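PDB 5GZT: chitinase from Paenibacillus sp. FPU-7, which probably hydrolyses the beta-1,4 linkages of chitin and chitodextrins at random internal sites, through two glycoside hydrolase family 18 domains. Local coordinates for residues T270-V275 and N448-L453. Numbering follows the deposited sequence.
Sequences TGKAFV and NKYYEL. With FMT (formic acid), chain G.
Lys272 and Tyr450 make the one side-chain contact that joins the two segments, and a hydrogen bond is its polar part: the ammonium NZ of Lys272 donates to the phenol OH of Tyr450 over 2.9 Å. The same hydroxyl is hydrogen-bonded to Asp477 OD2, so the phenol links the lysine to the Asp477 carboxylate, and that negative charge probably strengthens the pull on the ammonium group. A second bond from Lys272 NZ, weak at 3.0 Å, reaches O1 of a formic acid molecule, probably taken up from the crystallisation liquor and also hydrogen-bonded by Lys526 NZ. The other oxygen of this molecule, FMT O2, lies at the edge of the Phe274 ring near its plane, 3.6 Å from Phe274 CZ.

Nonpolar contact accompanies these bonds. The lysine, extended beyond CG, crosses the tyrosine side chain at about a right angle, and Lys272 CE lies 3.6 Å from Tyr450 CE1, oblique to the ring. With CG anti to the backbone N (chi1 180°), Tyr450 carries its hydroxyl out to the lysine although the CA atoms of Lys272 and Tyr450, the nearest pair across the segments, are 10.5 Å apart. Replacing Lys272 by an alanine is likely to leave the Tyr450 hydroxyl without this donor and to open a gap beside the ring.

Both side chains also touch Arg437 on helix 425-447, which leads into the loop before strand 452-457 of the family 18 TIM barrel. Strand 264-284 pairs here with strand 251-261 before running on into the barrel, so the contact ties the preceding beta-rich region to the barrel's surface.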
# COMPACT_ATOMS: atom_id res chain seq x y z
N THR B 270 -0.64 -26.59 5.32
CA THR B 270 -0.86 -25.28 4.68
C THR B 270 -0.73 -24.09 5.65
O THR B 270 -0.83 -24.24 6.89
CB THR B 270 -2.24 -25.21 3.98
OG1 THR B 270 -3.26 -25.74 4.84
CG2 THR B 270 -2.21 -25.95 2.67
N GLY B 271 -0.51 -22.92 5.05
CA GLY B 271 -0.56 -21.64 5.77
C GLY B 271 -0.49 -20.41 4.88
O GLY B 271 -0.51 -20.49 3.62
N LYS B 272 -0.38 -19.27 5.57
CA LYS B 272 -0.25 -17.92 4.95
C LYS B 272 1.10 -17.34 5.30
O LYS B 272 1.49 -17.42 6.46
CB LYS B 272 -1.24 -16.94 5.56
CG LYS B 272 -2.68 -17.11 5.21
CD LYS B 272 -3.51 -16.41 6.29
CE LYS B 272 -5.00 -16.58 6.03
NZ LYS B 272 -5.84 -15.68 6.86
N ALA B 273 1.78 -16.76 4.32
CA ALA B 273 2.96 -15.92 4.54
C ALA B 273 2.70 -14.51 4.01
O ALA B 273 1.85 -14.32 3.14
CB ALA B 273 4.16 -16.46 3.81
N PHE B 274 3.50 -13.57 4.47
CA PHE B 274 3.28 -12.16 4.12
C PHE B 274 4.54 -11.60 3.51
O PHE B 274 5.61 -11.67 4.12
CB PHE B 274 2.91 -11.42 5.37
CG PHE B 274 1.70 -11.98 6.05
CD1 PHE B 274 0.44 -11.73 5.54
CD2 PHE B 274 1.82 -12.82 7.15
CE1 PHE B 274 -0.69 -12.24 6.15
CE2 PHE B 274 0.67 -13.37 7.76
CZ PHE B 274 -0.59 -13.06 7.24
N VAL B 275 4.42 -11.09 2.29
CA VAL B 275 5.55 -10.54 1.54
C VAL B 275 5.53 -9.00 1.78
O VAL B 275 4.48 -8.36 1.65
CB VAL B 275 5.46 -10.96 0.06
CG1 VAL B 275 6.46 -10.25 -0.81
CG2 VAL B 275 5.71 -12.48 -0.04
N ASN B 448 -12.60 -20.03 -4.47
CA ASN B 448 -11.13 -20.22 -4.65
C ASN B 448 -10.34 -18.92 -4.89
O ASN B 448 -9.38 -18.86 -5.67
CB ASN B 448 -10.88 -21.24 -5.74
CG ASN B 448 -11.61 -22.54 -5.46
OD1 ASN B 448 -11.45 -23.13 -4.38
ND2 ASN B 448 -12.47 -22.94 -6.39
N LYS B 449 -10.79 -17.88 -4.19
CA LYS B 449 -10.22 -16.53 -4.27
C LYS B 449 -10.06 -16.09 -2.83
O LYS B 449 -11.03 -16.08 -2.07
CB LYS B 449 -11.15 -15.63 -5.08
CG LYS B 449 -10.44 -14.69 -6.03
CD LYS B 449 -11.36 -13.54 -6.47
CE LYS B 449 -11.64 -12.49 -5.38
NZ LYS B 449 -10.76 -11.27 -5.38
N TYR B 450 -8.82 -15.82 -2.42
CA TYR B 450 -8.50 -15.40 -1.03
C TYR B 450 -8.87 -13.93 -0.74
O TYR B 450 -8.67 -13.06 -1.59
CB TYR B 450 -7.01 -15.62 -0.75
CG TYR B 450 -6.67 -15.19 0.65
CD1 TYR B 450 -7.08 -15.97 1.75
CD2 TYR B 450 -6.00 -13.99 0.89
CE1 TYR B 450 -6.80 -15.60 3.07
CE2 TYR B 450 -5.72 -13.59 2.20
CZ TYR B 450 -6.10 -14.36 3.29
OH TYR B 450 -5.85 -13.88 4.60
N TYR B 451 -9.46 -13.68 0.42
CA TYR B 451 -9.97 -12.35 0.86
C TYR B 451 -9.17 -11.89 2.09
O TYR B 451 -8.98 -12.66 3.04
CB TYR B 451 -11.48 -12.36 1.24
CG TYR B 451 -12.36 -12.93 0.12
CD1 TYR B 451 -12.31 -12.37 -1.15
CD2 TYR B 451 -13.17 -14.09 0.32
CE1 TYR B 451 -13.05 -12.91 -2.20
CE2 TYR B 451 -13.93 -14.66 -0.74
CZ TYR B 451 -13.86 -14.07 -1.99
OH TYR B 451 -14.56 -14.52 -3.08
N GLU B 452 -8.78 -10.61 2.08
CA GLU B 452 -8.06 -9.99 3.19
C GLU B 452 -9.00 -9.47 4.26
O GLU B 452 -10.09 -9.03 3.97
CB GLU B 452 -7.20 -8.82 2.68
CG GLU B 452 -5.98 -9.16 1.86
CD GLU B 452 -4.98 -7.96 1.71
OE1 GLU B 452 -5.43 -6.80 1.88
OE2 GLU B 452 -3.76 -8.15 1.42
N LEU B 453 -8.57 -9.53 5.50
CA LEU B 453 -9.24 -8.85 6.58
C LEU B 453 -8.20 -8.03 7.34
O LEU B 453 -7.13 -8.55 7.72
CB LEU B 453 -9.87 -9.83 7.55
CG LEU B 453 -10.67 -9.19 8.66
CD1 LEU B 453 -11.94 -8.49 8.15
CD2 LEU B 453 -11.03 -10.23 9.68
C FMT G . -3.72 -14.55 9.07
O1 FMT G . -4.85 -14.71 9.55
O2 FMT G . -2.57 -14.78 9.75